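Local atomic coordinates of Eps1p (Saccharomyces cerevisiae, PDB entry 4TW5), a protein that belongs to the thioredoxin superfamily and is built from two domains, each organised around a mixed beta sheet flanked by helices. Residues R185-K188 with I189-R192; I82-F85 with P86-R89; E139-D142 with F143-I147. All coordinates share one frame; numbering follows the deposited sequence.

Contact 1 of 3, residues R185-K188 with I189-R192; sequences RTWK and IISR
Ser191 turns its OG between its own backbone N and carbonyl carbon (chi1 77°), which brings the hydroxyl back over the preceding turn of helix 180-196 to donate to the carbonyl of Lys188. Ser191 OG lies 2.8 Å from Lys188 O, approaching well off the C=O line with a C=O...OG angle of 125°. Arg192 N uses the same oxygen as the regular helix bond, 3.2 Å from Lys188 O, and both donors arrive from one face of the carbonyl plane. The hydroxyl is engaged again by Glu134 N, so it ties the helix to the chain just before strand 136-137.

On another side of the helix, Thr186 keeps OG1 beside its backbone N (chi1 -58°), which sets CG2 anti to that N. The methyl meets the end of Ile190, with Thr186 CG2 3.6 Å from Ile190 CD1, while OG1 is left to bond Ala256 O. The same Ile190 methyl also approaches the indole of Trp187, at 4.1 Å between Trp187 CE3 and Ile190 CD1; the two side chains cross at about a right angle. Trp187 holds the pyrrole side of its indole by NE1 to Ser135 OG and rests on Leu156, Ser158 and Trp160. Round the helix from these, Ile189 meets Arg185 at a slant, Ile189 CD1 3.9 Å from Arg185 CG, on the aliphatic base of an arginine whose NH1 bonds Asn122 OD1. Lys188 runs out extended to a salt bridge with Asp169.

With Trp187 and Ile190 laid on strand 155-160, and Trp187 and Ser191 touching Thr201 of strand 200-205, this is the connecting helix of a beta-alpha-beta crossover, packed on its two parallel strands as in thioredoxin-like folds.

Contact 2 of 3, residues I82-F85 with P86-R89; sequences IEYF and PEIR
Tyr84 and Glu87 stack flat on each other, the phenol ring and the carboxylate lying within 1° of parallel. Glu87 OE1 stands 3.7 Å above the plane of the Tyr84 ring, shifted toward its rim, and the methylene before it adds a CH-pi contact, with Glu87 CG 4.1 Å from the ring centroid. The ring edge faces the backbone instead: Tyr84 CD1 is 3.3 Å from Pro86 O. Glu87 reaches this place because its CG is anti to the backbone N (chi1 -179°) and the chain stays extended beyond it.

The carboxylate closes the loop from inside. Its OE1 takes the backbone N-H of Glu83 on the syn lone pair, at 3.2 Å between Glu83 N and Glu87 OE1, and Ile82 CG2 packs beside the same oxygen, 3.4 Å from Glu87 OE1.

The peptide bond before Pro86 is cis, in keeping with the sharp change of chain direction here. This is the cis-proline loop of the thioredoxin fold, leading into strand 87-92, and Pro86 touches Cys40 of the Cys37-Cys40 disulfide.

Behind the carboxylate stands Arg89, which grips its second oxygen side-on with two nitrogens. Arg89 NE is 2.6 Å from Glu87 OE2 and NH2 donates to that atom too, both meeting it from one side, well above the carboxylate plane. Ile82 CD1 sits over the centre of the guanidinium face, 3.6 Å from Arg89 CZ. Further out, Arg89 NH1 bonds Glu80 O and Tyr91 OH, anchoring the guanidinium to the start of the loop, just after helix 74-79, and to the strand itself.

Contact 3 of 3, residues E139-D142 with F143-I147; sequences EGFD and FLELI
Phe141 and Glu145, one helical turn apart, lie against each other with the glutamate over one face of the ring. With CG anti to the backbone N (chi1 178°), the Phe141 ring is carried back toward the next turn although CB points away from it, which offers a face to Glu145. Glu145 CG sits above the ring's rim, 4.0 Å from the Phe141 ring centroid, in a CH-pi contact. A bend at chi2 of Glu145 then carries the carboxylate along the same face rather than straight outward: Glu145 CD is 3.6 Å from Phe141 CE2, and Glu145 OE2 is 3.6 Å from Phe141 CZ. Carboxylate and ring planes are tilted 22° to each other. The charged end is not left to the ring alone, since OE2 also makes a salt bridge with Lys150 another turn along.

All this happens at the start of helix 140-150. Glu139 occupies the N-cap position, and Glu139 N donates to Asp142 OD2 at 2.9 Å, on the anti side of the carboxylate: one of the two bonds of a capping box, the one in which the N3 side chain turns back to the N-cap amide. The acidic group near the helix start would be expected to suit the dipole there. The first turn is then closed by Phe143 N, 3.0 Å from Glu139 O.

The remaining side chains fan out around the axis. Leu144 lays its branch point against the first-turn backbone, with Leu144 CG 3.2 Å from Gly140 O, and reaches toward Ile212. Phe143 leaves on a different side, its ring heading away from the first turn to meet Phe159 edge-to-face and to pack on Val238 and Leu247, which pins the helix to the sheet of the second domain.

Overall arrangement
Along the chain the order is contact 2, contact 3, contact 1. Contact 2 belongs to the first domain, at the loop entering strand 87-92 of the sheet formed by strands 63-69, 27-33, 87-92 and 95-99, whereas contacts 1 and 3 both border the five-stranded sheet that includes strands 155-160 and 200-205. Those two have centres about 21 Å apart and nearest atoms about 10 Å apart, on helices 180-196 and 140-150. Contacts 2 and 3 lie on opposite sides of the chain's centre, with centres about 43 Å apart; contact 1, whose centre is about 28 Å from that of contact 2, is nearer the middle. None touches another: one domain holds contact 2, the other contacts 1 and 3.

Contact 1 of 3, residues R185-K188 with I189-R192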
ATOM      1  N   ARG A 185      19.401  14.201  14.784  1.00 27.00           N
ATOM      2  CA  ARG A 185      20.264  14.528  15.897  1.00 23.87           C
ATOM      3  C   ARG A 185      19.569  14.112  17.179  1.00 28.76           C
ATOM      4  O   ARG A 185      20.160  13.463  18.045  1.00 28.04           O
ATOM      5  CB  ARG A 185      20.572  16.027  15.927  1.00 21.51           C
ATOM      6  CG  ARG A 185      21.493  16.400  17.057  1.00 26.46           C
ATOM      7  CD  ARG A 185      21.994  17.788  16.925  1.00 23.76           C
ATOM      8  NE  ARG A 185      23.417  17.798  17.239  1.00 40.16           N
ATOM      9  CZ  ARG A 185      23.947  18.258  18.362  1.00 28.85           C
ATOM     10  NH1 ARG A 185      23.182  18.801  19.297  1.00 40.47           N
ATOM     11  NH2 ARG A 185      25.248  18.208  18.521  1.00 36.78           N
ATOM     12  N   THR A 186      18.308  14.521  17.290  1.00 21.26           N
ATOM     13  CA  THR A 186      17.477  14.210  18.430  1.00 25.52           C
ATOM     14  C   THR A 186      17.351  12.705  18.628  1.00 23.72           C
ATOM     15  O   THR A 186      17.490  12.221  19.753  1.00 27.79           O
ATOM     16  CB  THR A 186      16.110  14.854  18.283  1.00 26.18           C
ATOM     17  OG1 THR A 186      16.291  16.261  18.142  1.00 26.35           O
ATOM     18  CG2 THR A 186      15.278  14.625  19.500  1.00 24.69           C
ATOM     19  N   TRP A 187      17.123  11.959  17.548  1.00 22.96           N
ATOM     20  CA  TRP A 187      16.950  10.520  17.668  1.00 18.26           C
ATOM     21  C   TRP A 187      18.216   9.794  18.133  1.00 25.20           C
ATOM     22  O   TRP A 187      18.153   8.854  18.935  1.00 22.68           O
ATOM     23  CB  TRP A 187      16.461   9.930  16.361  1.00 17.69           C
ATOM     24  CG  TRP A 187      16.104   8.514  16.527  1.00 19.96           C
ATOM     25  CD1 TRP A 187      16.745   7.443  15.986  1.00 20.87           C
ATOM     26  CD2 TRP A 187      15.048   7.988  17.347  1.00 16.29           C
ATOM     27  NE1 TRP A 187      16.141   6.284  16.390  1.00 25.23           N
ATOM     28  CE2 TRP A 187      15.116   6.580  17.254  1.00 17.57           C
ATOM     29  CE3 TRP A 187      14.070   8.572  18.170  1.00 18.48           C
ATOM     30  CZ2 TRP A 187      14.225   5.724  17.933  1.00 16.65           C
ATOM     31  CZ3 TRP A 187      13.160   7.709  18.863  1.00 19.40           C
ATOM     32  CH2 TRP A 187      13.248   6.302  18.715  1.00 17.36           C
ATOM     33  N   LYS A 188      19.361  10.242  17.640  1.00 23.49           N
ATOM     34  CA  LYS A 188      20.634   9.695  18.052  1.00 25.35           C
ATOM     35  C   LYS A 188      20.884   9.941  19.544  1.00 24.20           C
ATOM     36  O   LYS A 188      21.298   9.047  20.258  1.00 23.57           O
ATOM     37  CB  LYS A 188      21.757  10.321  17.222  1.00 27.87           C
ATOM     38  CG  LYS A 188      23.147   9.787  17.518  1.00 30.68           C
ATOM     39  CD  LYS A 188      24.083  10.288  16.451  1.00 31.72           C
ATOM     40  CE  LYS A 188      25.485   9.774  16.632  1.00 33.06           C
ATOM     41  NZ  LYS A 188      26.338  10.222  15.506  1.00 29.05           N
ATOM     42  N   ILE A 189      20.594  11.146  20.015  1.00 23.60           N
ATOM     43  CA  ILE A 189      20.806  11.476  21.417  1.00 23.85           C
ATOM     44  C   ILE A 189      19.870  10.604  22.298  1.00 28.06           C
ATOM     45  O   ILE A 189      20.323   9.952  23.242  1.00 28.64           O
ATOM     46  CB  ILE A 189      20.570  12.999  21.660  1.00 22.77           C
ATOM     47  CG1 ILE A 189      21.574  13.827  20.864  1.00 24.96           C
ATOM     48  CG2 ILE A 189      20.693  13.360  23.118  1.00 26.62           C
ATOM     49  CD1 ILE A 189      21.249  15.319  20.804  1.00 24.12           C
ATOM     50  N   ILE A 190      18.598  10.529  21.915  1.00 22.44           N
ATOM     51  CA  ILE A 190      17.623   9.649  22.545  1.00 19.77           C
ATOM     52  C   ILE A 190      18.082   8.213  22.591  1.00 23.67           C
ATOM     53  O   ILE A 190      17.847   7.526  23.602  1.00 28.59           O
ATOM     54  CB  ILE A 190      16.283   9.720  21.826  1.00 21.83           C
ATOM     55  CG1 ILE A 190      15.693  11.112  21.999  1.00 27.12           C
ATOM     56  CG2 ILE A 190      15.331   8.651  22.306  1.00 13.46           C
ATOM     57  CD1 ILE A 190      14.574  11.413  21.049  1.00 26.76           C
ATOM     58  N   SER A 191      18.686   7.717  21.513  1.00 19.32           N
ATOM     59  CA  SER A 191      19.086   6.315  21.502  1.00 19.29           C
ATOM     60  C   SER A 191      20.186   6.054  22.535  1.00 27.67           C
ATOM     61  O   SER A 191      20.177   5.038  23.216  1.00 24.93           O
ATOM     62  CB  SER A 191      19.554   5.874  20.129  1.00 26.78           C
ATOM     63  OG  SER A 191      20.856   6.347  19.859  1.00 28.48           O
ATOM     64  N   ARG A 192      21.114   6.993  22.670  1.00 29.35           N
ATOM     65  CA  ARG A 192      22.219   6.790  23.586  1.00 33.05           C
ATOM     66  C   ARG A 192      21.762   6.970  25.036  1.00 28.84           C
ATOM     67  O   ARG A 192      22.186   6.240  25.890  1.00 28.78           O
ATOM     68  CB  ARG A 192      23.367   7.734  23.251  1.00 27.44           C
ATOM     69  CG  ARG A 192      24.185   7.261  22.040  1.00 35.26           C
ATOM     70  CD  ARG A 192      25.211   8.300  21.537  1.00 33.91           C
ATOM     71  NE  ARG A 192      26.180   8.817  22.515  1.00 33.08           N
ATOM     72  CZ  ARG A 192      27.213   8.135  23.003  1.00 33.92           C
ATOM     73  NH1 ARG A 192      27.435   6.892  22.619  1.00 34.21           N
ATOM     74  NH2 ARG A 192      28.042   8.712  23.857  1.00 32.30           N
TER

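Contact 2 of 3, residues I82-F85 with P86-R89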
ATOM      1  N   ILE A  82      15.145  28.869  44.135  1.00 64.08           N
ATOM      2  CA  ILE A  82      14.657  27.608  44.686  1.00 61.02           C
ATOM      3  C   ILE A  82      13.200  27.735  45.105  1.00 67.57           C
ATOM      4  O   ILE A  82      12.854  28.617  45.887  1.00 72.95           O
ATOM      5  CB  ILE A  82      15.500  27.169  45.903  1.00 59.86           C
ATOM      6  CG1 ILE A  82      16.978  27.080  45.526  1.00 59.56           C
ATOM      7  CG2 ILE A  82      14.995  25.847  46.476  1.00 59.53           C
ATOM      8  CD1 ILE A  82      17.244  26.212  44.304  1.00 55.83           C
ATOM      9  N   GLU A  83      12.348  26.853  44.591  1.00 68.83           N
ATOM     10  CA  GLU A  83      10.934  26.890  44.937  1.00 67.05           C
ATOM     11  C   GLU A  83      10.603  25.880  46.025  1.00 68.62           C
ATOM     12  O   GLU A  83       9.825  26.175  46.925  1.00 69.50           O
ATOM     13  CB  GLU A  83      10.037  26.666  43.712  1.00 74.14           C
ATOM     14  CG  GLU A  83      10.245  27.660  42.570  1.00 79.85           C
ATOM     15  CD  GLU A  83       9.526  27.259  41.287  1.00 85.09           C
ATOM     16  OE1 GLU A  83       9.402  26.046  41.022  1.00 85.46           O
ATOM     17  OE2 GLU A  83       9.064  28.163  40.552  1.00 89.04           O
ATOM     18  N   TYR A  84      11.195  24.694  45.959  1.00 67.18           N
ATOM     19  CA  TYR A  84      10.860  23.662  46.928  1.00 63.54           C
ATOM     20  C   TYR A  84      12.088  23.034  47.573  1.00 62.13           C
ATOM     21  O   TYR A  84      13.216  23.271  47.148  1.00 73.07           O
ATOM     22  CB  TYR A  84      10.013  22.574  46.252  1.00 67.48           C
ATOM     23  CG  TYR A  84      10.562  22.073  44.928  1.00 63.63           C
ATOM     24  CD1 TYR A  84      11.281  20.881  44.853  1.00 62.23           C
ATOM     25  CD2 TYR A  84      10.354  22.787  43.750  1.00 65.70           C
ATOM     26  CE1 TYR A  84      11.779  20.415  43.643  1.00 62.25           C
ATOM     27  CE2 TYR A  84      10.850  22.332  42.538  1.00 61.83           C
ATOM     28  CZ  TYR A  84      11.559  21.149  42.489  1.00 64.27           C
ATOM     29  OH  TYR A  84      12.044  20.711  41.280  1.00 63.31           O
ATOM     30  N   PHE A  85      11.844  22.230  48.599  1.00 62.98           N
ATOM     31  CA  PHE A  85      12.871  21.478  49.303  1.00 61.40           C
ATOM     32  C   PHE A  85      12.440  20.018  49.392  1.00 65.06           C
ATOM     33  O   PHE A  85      11.289  19.731  49.731  1.00 68.76           O
ATOM     34  CB  PHE A  85      13.118  22.048  50.700  1.00 67.37           C
ATOM     35  CG  PHE A  85      13.819  23.380  50.710  1.00 69.16           C
ATOM     36  CD1 PHE A  85      14.872  23.633  49.843  1.00 65.09           C
ATOM     37  CD2 PHE A  85      13.426  24.379  51.590  1.00 69.90           C
ATOM     38  CE1 PHE A  85      15.524  24.860  49.856  1.00 62.62           C
ATOM     39  CE2 PHE A  85      14.065  25.608  51.608  1.00 63.54           C
ATOM     40  CZ  PHE A  85      15.117  25.848  50.738  1.00 69.50           C
ATOM     41  N   PRO A  86      13.347  19.090  49.046  1.00 64.11           N
ATOM     42  CA  PRO A  86      14.652  19.433  48.480  1.00 61.63           C
ATOM     43  C   PRO A  86      14.531  19.623  46.975  1.00 56.72           C
ATOM     44  O   PRO A  86      13.587  19.104  46.372  1.00 55.40           O
ATOM     45  CB  PRO A  86      15.500  18.214  48.808  1.00 58.22           C
ATOM     46  CG  PRO A  86      14.518  17.089  48.755  1.00 63.70           C
ATOM     47  CD  PRO A  86      13.196  17.636  49.225  1.00 66.12           C
ATOM     48  N   GLU A  87      15.474  20.334  46.372  1.00 54.81           N
ATOM     49  CA  GLU A  87      15.434  20.535  44.930  1.00 54.18           C
ATOM     50  C   GLU A  87      16.724  20.106  44.252  1.00 49.68           C
ATOM     51  O   GLU A  87      17.791  20.684  44.499  1.00 47.05           O
ATOM     52  CB  GLU A  87      15.144  21.989  44.602  1.00 52.76           C
ATOM     53  CG  GLU A  87      15.073  22.232  43.119  1.00 54.53           C
ATOM     54  CD  GLU A  87      14.390  23.525  42.766  1.00 56.48           C
ATOM     55  OE1 GLU A  87      13.847  24.186  43.679  1.00 58.39           O
ATOM     56  OE2 GLU A  87      14.406  23.879  41.568  1.00 57.81           O
ATOM     57  N   ILE A  88      16.614  19.093  43.393  1.00 43.00           N
ATOM     58  CA  ILE A  88      17.770  18.553  42.688  1.00 41.95           C
ATOM     59  C   ILE A  88      17.918  19.114  41.268  1.00 41.45           C
ATOM     60  O   ILE A  88      17.019  18.973  40.445  1.00 42.81           O
ATOM     61  CB  ILE A  88      17.685  17.038  42.613  1.00 42.21           C
ATOM     62  CG1 ILE A  88      17.347  16.474  43.991  1.00 44.62           C
ATOM     63  CG2 ILE A  88      18.993  16.454  42.067  1.00 40.71           C
ATOM     64  CD1 ILE A  88      17.161  14.991  43.991  1.00 45.59           C
ATOM     65  N   ARG A  89      19.066  19.723  40.978  1.00 37.90           N
ATOM     66  CA  ARG A  89      19.263  20.461  39.724  1.00 33.80           C
ATOM     67  C   ARG A  89      20.561  20.124  38.978  1.00 37.09           C
ATOM     68  O   ARG A  89      21.564  19.739  39.594  1.00 33.30           O
ATOM     69  CB  ARG A  89      19.255  21.959  40.001  1.00 40.46           C
ATOM     70  CG  ARG A  89      17.968  22.535  40.551  1.00 44.71           C
ATOM     71  CD  ARG A  89      18.086  24.037  40.591  1.00 40.41           C
ATOM     72  NE  ARG A  89      16.842  24.691  40.961  1.00 49.15           N
ATOM     73  CZ  ARG A  89      16.607  25.986  40.782  1.00 49.28           C
ATOM     74  NH1 ARG A  89      17.535  26.761  40.252  1.00 41.73           N
ATOM     75  NH2 ARG A  89      15.447  26.506  41.144  1.00 59.78           N
TER

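Contact 3 of 3, residues E139-D142 with F143-I147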
ATOM      1  N   GLU A 139      13.585  -4.064  10.044  1.00 29.84           N
ATOM      2  CA  GLU A 139      12.736  -4.406   8.910  1.00 29.34           C
ATOM      3  C   GLU A 139      11.351  -4.682   9.451  1.00 35.66           C
ATOM      4  O   GLU A 139      11.181  -4.876  10.666  1.00 34.54           O
ATOM      5  CB  GLU A 139      13.261  -5.634   8.178  1.00 32.19           C
ATOM      6  CG  GLU A 139      14.642  -5.429   7.607  1.00 45.25           C
ATOM      7  CD  GLU A 139      15.034  -6.537   6.666  1.00 55.86           C
ATOM      8  OE1 GLU A 139      14.195  -7.436   6.430  1.00 63.04           O
ATOM      9  OE2 GLU A 139      16.181  -6.510   6.171  1.00 62.79           O
ATOM     10  N   GLY A 140      10.366  -4.717   8.557  1.00 38.56           N
ATOM     11  CA  GLY A 140       8.979  -4.871   8.952  1.00 27.57           C
ATOM     12  C   GLY A 140       8.757  -6.078   9.823  1.00 35.48           C
ATOM     13  O   GLY A 140       8.098  -6.005  10.860  1.00 35.10           O
ATOM     14  N   PHE A 141       9.346  -7.188   9.395  1.00 40.56           N
ATOM     15  CA  PHE A 141       9.266  -8.442  10.113  1.00 32.53           C
ATOM     16  C   PHE A 141       9.820  -8.318  11.538  1.00 38.33           C
ATOM     17  O   PHE A 141       9.232  -8.845  12.489  1.00 39.80           O
ATOM     18  CB  PHE A 141      10.011  -9.529   9.345  1.00 32.54           C
ATOM     19  CG  PHE A 141      10.023 -10.853  10.050  1.00 48.03           C
ATOM     20  CD1 PHE A 141       8.923 -11.699   9.978  1.00 48.81           C
ATOM     21  CD2 PHE A 141      11.123 -11.243  10.809  1.00 43.36           C
ATOM     22  CE1 PHE A 141       8.922 -12.911  10.639  1.00 53.18           C
ATOM     23  CE2 PHE A 141      11.131 -12.456  11.476  1.00 51.49           C
ATOM     24  CZ  PHE A 141      10.033 -13.294  11.390  1.00 56.33           C
ATOM     25  N   ASP A 142      10.949  -7.631  11.680  1.00 37.68           N
ATOM     26  CA  ASP A 142      11.564  -7.396  12.985  1.00 31.79           C
ATOM     27  C   ASP A 142      10.604  -6.649  13.888  1.00 31.75           C
ATOM     28  O   ASP A 142      10.432  -6.975  15.070  1.00 33.25           O
ATOM     29  CB  ASP A 142      12.847  -6.578  12.830  1.00 31.29           C
ATOM     30  CG  ASP A 142      13.896  -7.294  11.999  1.00 40.04           C
ATOM     31  OD1 ASP A 142      14.093  -8.520  12.203  1.00 34.62           O
ATOM     32  OD2 ASP A 142      14.503  -6.622  11.123  1.00 38.97           O
ATOM     33  N   PHE A 143       9.971  -5.633  13.316  1.00 27.94           N
ATOM     34  CA  PHE A 143       9.067  -4.800  14.086  1.00 28.92           C
ATOM     35  C   PHE A 143       7.822  -5.583  14.521  1.00 30.04           C
ATOM     36  O   PHE A 143       7.259  -5.305  15.568  1.00 23.90           O
ATOM     37  CB  PHE A 143       8.642  -3.553  13.300  1.00 24.78           C
ATOM     38  CG  PHE A 143       7.672  -2.687  14.069  1.00 28.22           C
ATOM     39  CD1 PHE A 143       8.120  -1.857  15.083  1.00 22.43           C
ATOM     40  CD2 PHE A 143       6.313  -2.760  13.824  1.00 28.03           C
ATOM     41  CE1 PHE A 143       7.244  -1.087  15.802  1.00 17.96           C
ATOM     42  CE2 PHE A 143       5.429  -2.005  14.556  1.00 28.78           C
ATOM     43  CZ  PHE A 143       5.898  -1.171  15.548  1.00 28.15           C
ATOM     44  N   LEU A 144       7.385  -6.521  13.677  1.00 28.80           N
ATOM     45  CA  LEU A 144       6.214  -7.331  13.940  1.00 28.63           C
ATOM     46  C   LEU A 144       6.549  -8.375  15.016  1.00 28.65           C
ATOM     47  O   LEU A 144       5.745  -8.646  15.898  1.00 28.69           O
ATOM     48  CB  LEU A 144       5.733  -7.991  12.639  1.00 32.52           C
ATOM     49  CG  LEU A 144       5.131  -7.052  11.557  1.00 40.24           C
ATOM     50  CD1 LEU A 144       4.723  -7.820  10.318  1.00 34.15           C
ATOM     51  CD2 LEU A 144       3.927  -6.235  12.068  1.00 21.41           C
ATOM     52  N   GLU A 145       7.758  -8.915  14.976  1.00 30.26           N
ATOM     53  CA  GLU A 145       8.199  -9.796  16.046  1.00 34.50           C
ATOM     54  C   GLU A 145       8.130  -9.055  17.376  1.00 30.19           C
ATOM     55  O   GLU A 145       7.565  -9.572  18.324  1.00 27.06           O
ATOM     56  CB  GLU A 145       9.611 -10.332  15.798  1.00 38.16           C
ATOM     57  CG  GLU A 145       9.708 -11.280  14.623  1.00 40.78           C
ATOM     58  CD  GLU A 145      10.494 -12.536  14.973  1.00 61.76           C
ATOM     59  OE1 GLU A 145      11.686 -12.426  15.344  1.00 63.29           O
ATOM     60  OE2 GLU A 145       9.896 -13.636  14.921  1.00 64.81           O
ATOM     61  N   LEU A 146       8.628  -7.820  17.418  1.00 27.76           N
ATOM     62  CA  LEU A 146       8.573  -7.046  18.648  1.00 29.84           C
ATOM     63  C   LEU A 146       7.156  -6.921  19.165  1.00 34.57           C
ATOM     64  O   LEU A 146       6.905  -6.996  20.367  1.00 29.40           O
ATOM     65  CB  LEU A 146       9.145  -5.653  18.448  1.00 24.34           C
ATOM     66  CG  LEU A 146      10.623  -5.617  18.098  1.00 33.07           C
ATOM     67  CD1 LEU A 146      11.039  -4.171  17.960  1.00 28.00           C
ATOM     68  CD2 LEU A 146      11.442  -6.352  19.176  1.00 25.39           C
ATOM     69  N   ILE A 147       6.234  -6.721  18.234  1.00 31.96           N
ATOM     70  CA  ILE A 147       4.865  -6.419  18.591  1.00 36.28           C
ATOM     71  C   ILE A 147       4.069  -7.692  18.888  1.00 29.57           C
ATOM     72  O   ILE A 147       3.059  -7.641  19.558  1.00 29.58           O
ATOM     73  CB  ILE A 147       4.178  -5.604  17.441  1.00 33.00           C
ATOM     74  CG1 ILE A 147       3.526  -4.363  18.005  1.00 28.14           C
ATOM     75  CG2 ILE A 147       3.180  -6.444  16.673  1.00 29.47           C
ATOM     76  CD1 ILE A 147       4.529  -3.447  18.587  1.00 32.98           C
TER